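Local atomic coordinates of sortase B (Streptococcus pyogenes, PDB entry 3PSQ), a protein that probably acts as a membrane-anchored class B sortase, a cysteine transpeptidase of the hydrolase group involved in pilus assembly on the cell surface. Residues A[28-40]-A[51-65]. Numbering follows the deposited sequence.
With ZN (zinc ion), chain P.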
loop_
_atom_site.group_PDB
_atom_site.type_symbol
_atom_site.label_atom_id
_atom_site.label_comp_id
_atom_site.label_asym_id
_atom_site.label_seq_id
_atom_site.Cartn_x
_atom_site.Cartn_y
_atom_site.Cartn_z
ATOM N N ASP A 28 5.597 17.886 11.360
ATOM C CA ASP A 28 4.506 18.352 12.203
ATOM C C ASP A 28 3.483 17.264 12.484
ATOM O O ASP A 28 3.056 17.118 13.607
ATOM C CB ASP A 28 3.799 19.539 11.565
ATOM C CG ASP A 28 4.497 20.848 11.836
ATOM O OD1 ASP A 28 5.559 20.850 12.501
ATOM O OD2 ASP A 28 3.969 21.891 11.366
ATOM N N LEU A 29 3.073 16.516 11.465
ATOM C CA LEU A 29 2.201 15.368 11.693
ATOM C C LEU A 29 2.812 14.395 12.658
ATOM O O LEU A 29 2.141 13.899 13.562
ATOM C CB LEU A 29 1.824 14.653 10.386
ATOM C CG LEU A 29 0.911 15.525 9.555
ATOM C CD1 LEU A 29 0.577 14.937 8.220
ATOM C CD2 LEU A 29 -0.346 15.828 10.371
ATOM N N LEU A 30 4.100 14.134 12.482
ATOM C CA LEU A 30 4.813 13.191 13.322
ATOM C C LEU A 30 4.753 13.638 14.759
ATOM O O LEU A 30 4.661 12.818 15.674
ATOM C CB LEU A 30 6.266 13.089 12.876
ATOM C CG LEU A 30 6.498 12.181 11.668
ATOM C CD1 LEU A 30 7.884 12.376 11.032
ATOM C CD2 LEU A 30 6.255 10.746 12.068
ATOM N N ALA A 31 4.796 14.950 14.945
ATOM C CA ALA A 31 4.822 15.578 16.259
ATOM C C ALA A 31 3.441 15.550 16.928
ATOM O O ALA A 31 3.318 15.653 18.153
ATOM C CB ALA A 31 5.280 17.017 16.101
ATOM N N ILE A 32 2.412 15.419 16.099
ATOM C CA ILE A 32 1.002 15.588 16.495
ATOM C C ILE A 32 0.353 14.235 16.816
ATOM O O ILE A 32 -0.500 14.145 17.687
ATOM C CB ILE A 32 0.253 16.359 15.344
ATOM C CG1 ILE A 32 0.585 17.841 15.450
ATOM C CG2 ILE A 32 -1.242 16.184 15.346
ATOM C CD1 ILE A 32 0.662 18.262 16.900
ATOM N N ASN A 33 0.773 13.191 16.115
ATOM C CA ASN A 33 0.147 11.895 16.244
ATOM C C ASN A 33 1.234 10.846 16.068
ATOM O O ASN A 33 1.712 10.590 14.955
ATOM C CB ASN A 33 -0.964 11.775 15.171
ATOM C CG ASN A 33 -1.670 10.403 15.157
ATOM O OD1 ASN A 33 -1.504 9.583 16.054
ATOM N ND2 ASN A 33 -2.437 10.163 14.120
ATOM N N SER A 34 1.600 10.206 17.172
ATOM C CA SER A 34 2.613 9.148 17.135
ATOM C C SER A 34 2.245 7.951 16.235
ATOM O O SER A 34 3.130 7.137 15.903
ATOM C CB SER A 34 2.941 8.681 18.546
ATOM O OG SER A 34 1.805 8.049 19.134
ATOM N N ASP A 35 0.970 7.836 15.830
ATOM C CA ASP A 35 0.594 6.853 14.785
ATOM C C ASP A 35 1.183 7.163 13.391
ATOM O O ASP A 35 1.326 6.263 12.564
ATOM C CB ASP A 35 -0.929 6.767 14.633
ATOM C CG ASP A 35 -1.612 6.008 15.762
ATOM O OD1 ASP A 35 -0.947 5.618 16.734
ATOM O OD2 ASP A 35 -2.841 5.802 15.661
ATOM N N VAL A 36 1.465 8.439 13.113
ATOM C CA VAL A 36 2.084 8.842 11.842
ATOM C C VAL A 36 3.486 8.199 11.728
ATOM O O VAL A 36 4.284 8.308 12.647
ATOM C CB VAL A 36 2.136 10.391 11.681
ATOM C CG1 VAL A 36 2.883 10.790 10.393
ATOM C CG2 VAL A 36 0.682 11.019 11.689
ATOM N N MET A 37 3.778 7.507 10.624
ATOM C CA MET A 37 5.053 6.761 10.580
ATOM C C MET A 37 5.741 6.691 9.210
ATOM O O MET A 37 6.804 6.115 9.092
ATOM C CB MET A 37 4.915 5.327 11.174
ATOM C CG MET A 37 3.663 4.601 10.788
ATOM S SD MET A 37 3.475 4.228 9.038
ATOM C CE MET A 37 4.980 3.249 8.686
ATOM N N ALA A 38 5.130 7.238 8.178
ATOM C CA ALA A 38 5.776 7.265 6.866
ATOM C C ALA A 38 5.139 8.287 5.916
ATOM O O ALA A 38 4.066 8.804 6.177
ATOM C CB ALA A 38 5.773 5.891 6.225
ATOM N N TRP A 39 5.815 8.552 4.799
ATOM C CA TRP A 39 5.257 9.354 3.730
ATOM C C TRP A 39 5.323 8.513 2.492
ATOM O O TRP A 39 6.338 7.854 2.237
ATOM C CB TRP A 39 6.044 10.663 3.537
ATOM C CG TRP A 39 5.302 11.678 2.682
ATOM C CD1 TRP A 39 5.236 11.714 1.317
ATOM C CD2 TRP A 39 4.518 12.789 3.147
ATOM N NE1 TRP A 39 4.444 12.773 0.909
ATOM C CE2 TRP A 39 4.009 13.449 2.018
ATOM C CE3 TRP A 39 4.203 13.289 4.421
ATOM C CZ2 TRP A 39 3.198 14.576 2.120
ATOM C CZ3 TRP A 39 3.388 14.386 4.525
ATOM C CH2 TRP A 39 2.895 15.023 3.382
ATOM N N LEU A 40 4.249 8.538 1.707
ATOM C CA LEU A 40 4.155 7.759 0.481
ATOM C C LEU A 40 3.971 8.661 -0.745
ATOM O O LEU A 40 3.124 9.557 -0.751
ATOM C CB LEU A 40 2.983 6.792 0.589
ATOM C CG LEU A 40 2.537 6.046 -0.658
ATOM C CD1 LEU A 40 3.510 4.923 -1.026
ATOM C CD2 LEU A 40 1.107 5.469 -0.477
ATOM N N ILE A 51 1.365 8.652 6.129
ATOM C CA ILE A 51 0.789 7.300 6.372
ATOM C C ILE A 51 0.770 7.080 7.862
ATOM O O ILE A 51 1.724 7.404 8.552
ATOM C CB ILE A 51 1.630 6.161 5.730
ATOM C CG1 ILE A 51 1.791 6.365 4.198
ATOM C CG2 ILE A 51 1.037 4.788 6.025
ATOM C CD1 ILE A 51 0.483 6.369 3.352
ATOM N N VAL A 52 -0.334 6.535 8.362
ATOM C CA VAL A 52 -0.405 6.172 9.761
ATOM C C VAL A 52 -0.402 4.670 9.911
ATOM O O VAL A 52 -0.701 3.934 8.962
ATOM C CB VAL A 52 -1.676 6.713 10.458
ATOM C CG1 VAL A 52 -1.601 8.222 10.600
ATOM C CG2 VAL A 52 -2.940 6.257 9.705
ATOM N N GLN A 53 -0.093 4.226 11.127
ATOM C CA GLN A 53 -0.405 2.868 11.507
ATOM C C GLN A 53 -1.266 2.895 12.752
ATOM O O GLN A 53 -0.885 3.512 13.765
ATOM C CB GLN A 53 0.847 2.048 11.794
ATOM C CG GLN A 53 0.514 0.617 12.271
ATOM C CD GLN A 53 1.764 -0.171 12.596
ATOM O OE1 GLN A 53 2.459 0.135 13.561
ATOM N NE2 GLN A 53 2.061 -1.185 11.787
ATOM N N GLY A 54 -2.416 2.218 12.693
ATOM C CA GLY A 54 -3.271 2.140 13.880
ATOM C C GLY A 54 -2.971 0.932 14.748
ATOM O O GLY A 54 -2.141 0.083 14.367
ATOM N N GLU A 55 -3.667 0.832 15.887
ATOM C CA GLU A 55 -3.520 -0.319 16.808
ATOM C C GLU A 55 -4.295 -1.508 16.289
ATOM O O GLU A 55 -4.095 -2.639 16.759
ATOM C CB GLU A 55 -3.956 0.032 18.221
ATOM C CG GLU A 55 -3.100 1.169 18.881
ATOM C CD GLU A 55 -3.511 2.574 18.416
ATOM O OE1 GLU A 55 -4.542 3.068 18.901
ATOM O OE2 GLU A 55 -2.788 3.203 17.591
ATOM N N ASN A 56 -5.160 -1.244 15.305
ATOM C CA ASN A 56 -5.921 -2.252 14.584
ATOM C C ASN A 56 -6.216 -1.682 13.199
ATOM O O ASN A 56 -5.869 -0.536 12.934
ATOM C CB ASN A 56 -7.235 -2.585 15.326
ATOM C CG ASN A 56 -8.140 -1.356 15.519
ATOM O OD1 ASN A 56 -8.645 -0.810 14.560
ATOM N ND2 ASN A 56 -8.317 -0.912 16.767
ATOM N N ASN A 57 -6.885 -2.446 12.336
ATOM C CA ASN A 57 -7.135 -2.016 10.971
ATOM C C ASN A 57 -8.489 -1.351 10.740
ATOM O O ASN A 57 -8.892 -1.136 9.600
ATOM C CB ASN A 57 -6.961 -3.170 9.998
ATOM C CG ASN A 57 -5.504 -3.618 9.875
ATOM O OD1 ASN A 57 -4.567 -2.860 10.170
ATOM N ND2 ASN A 57 -5.311 -4.853 9.416
ATOM N N LEU A 58 -9.194 -1.027 11.817
ATOM C CA LEU A 58 -10.488 -0.337 11.683
ATOM C C LEU A 58 -10.380 1.120 12.162
ATOM O O LEU A 58 -11.137 1.959 11.721
ATOM C CB LEU A 58 -11.594 -1.093 12.458
ATOM C CG LEU A 58 -11.892 -2.572 12.065
ATOM C CD1 LEU A 58 -12.854 -3.266 12.993
ATOM C CD2 LEU A 58 -12.441 -2.694 10.711
ATOM N N GLU A 59 -9.396 1.397 13.019
ATOM C CA GLU A 59 -9.179 2.690 13.648
ATOM C C GLU A 59 -9.261 3.952 12.747
ATOM O O GLU A 59 -9.775 5.011 13.177
ATOM C CB GLU A 59 -7.857 2.684 14.443
ATOM C CG GLU A 59 -7.424 4.085 15.016
ATOM C CD GLU A 59 -6.093 4.007 15.733
ATOM O OE1 GLU A 59 -5.435 2.954 15.623
ATOM O OE2 GLU A 59 -5.676 4.985 16.387
ATOM N N TYR A 60 -8.760 3.833 11.532
ATOM C CA TYR A 60 -8.694 4.960 10.617
ATOM C C TYR A 60 -9.804 5.008 9.560
ATOM O O TYR A 60 -9.694 5.750 8.603
ATOM C CB TYR A 60 -7.264 5.116 9.984
ATOM C CG TYR A 60 -6.335 5.739 11.001
ATOM C CD1 TYR A 60 -6.293 7.099 11.168
ATOM C CD2 TYR A 60 -5.596 4.951 11.888
ATOM C CE1 TYR A 60 -5.525 7.668 12.163
ATOM C CE2 TYR A 60 -4.802 5.519 12.875
ATOM C CZ TYR A 60 -4.774 6.879 13.005
ATOM O OH TYR A 60 -4.008 7.494 13.977
ATOM N N ILE A 61 -10.867 4.230 9.725
ATOM C CA ILE A 61 -12.080 4.439 8.908
ATOM C C ILE A 61 -12.635 5.875 9.014
ATOM O O ILE A 61 -12.946 6.472 8.012
ATOM C CB ILE A 61 -13.220 3.446 9.283
ATOM C CG1 ILE A 61 -12.832 1.999 8.957
ATOM C CG2 ILE A 61 -14.549 3.849 8.623
ATOM C CD1 ILE A 61 -13.692 0.974 9.666
ATOM N N ASN A 62 -12.699 6.444 10.212
ATOM C CA ASN A 62 -13.301 7.764 10.436
ATOM C C ASN A 62 -12.360 8.632 11.299
ATOM O O ASN A 62 -12.782 9.413 12.184
ATOM C CB ASN A 62 -14.662 7.613 11.162
ATOM C CG ASN A 62 -15.812 7.259 10.218
ATOM O OD1 ASN A 62 -16.451 6.209 10.364
ATOM N ND2 ASN A 62 -16.087 8.135 9.248
ATOM N N LYS A 63 -11.069 8.493 11.038
ATOM C CA LYS A 63 -10.066 9.264 11.751
ATOM C C LYS A 63 -9.038 9.837 10.780
ATOM O O LYS A 63 -8.567 9.146 9.880
ATOM C CB LYS A 63 -9.392 8.355 12.777
ATOM C CG LYS A 63 -8.494 9.061 13.767
ATOM C CD LYS A 63 -8.164 7.978 14.781
ATOM C CE LYS A 63 -7.281 8.440 15.877
ATOM N NZ LYS A 63 -6.909 7.226 16.686
ATOM N N SER A 64 -8.661 11.090 10.977
ATOM C CA SER A 64 -7.663 11.750 10.115
ATOM C C SER A 64 -6.232 11.496 10.588
ATOM O O SER A 64 -5.998 11.075 11.725
ATOM C CB SER A 64 -7.894 13.256 10.166
ATOM O OG SER A 64 -7.617 13.697 11.481
ATOM N N VAL A 65 -5.263 11.819 9.739
ATOM C CA VAL A 65 -3.858 11.730 10.124
ATOM C C VAL A 65 -3.541 12.559 11.355
ATOM O O VAL A 65 -2.659 12.189 12.118
ATOM C CB VAL A 65 -2.884 12.034 8.965
ATOM C CG1 VAL A 65 -3.057 11.010 7.900
ATOM C CG2 VAL A 65 -3.105 13.447 8.369
HETATM ZN ZN ZN P . -3.880 4.927 17.151
HETATM O O HOH W 1 -3.788 6.443 18.519
#
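A zinc ion joins the two segments, D35 reaching it from 28-40 while E55 and E59 reach it from 51-65; a water is a further ligand. D35 OD2 lies 2.0 Å from the metal, and the shared metal is probably what lets three acidic side chains sit so close together. That same D35 OD2 also accepts a 2.7 Å bond from Y60 OH on its anti side, and K63 NZ forms a salt bridge with E59 OE2, so the negative charge is probably further offset.

Behind this first shell, N33 stretches its amide toward 51-65, CG anti to the backbone N (chi1 177°). Its two N-H groups are both used in the amide plane: N33 ND2 gives one to V65 O at 2.9 Å and the other to Y60 OH at 3.1 Å, both almost straight. Meanwhile N33 OD1 accepts from D35 N in an Asx turn, so a single asparagine steadies both D35 and the tyrosine that holds it. V52 CG2 sits 3.5 Å above the centre of the Y60 ring, and V52 CG1 packs on V36 CG2.

Next to the site the strands pair antiparallel. M37 and A38 both face I51, whose O takes a 2.9 Å bond from M37 N and a weak one from A38 N. On the sheet face carrying A38, I51, beta-branched as suits a buried strand, puts its CD1 3.8 Å from L40 CB. L29 CD1 touches V65 CG2, seating helix 22-32 against the loop. The arrangement is a classic beta bulge in the hairpin of strands 36-41 and 48-53, part of the sortase fold, beside a carboxylate zinc site.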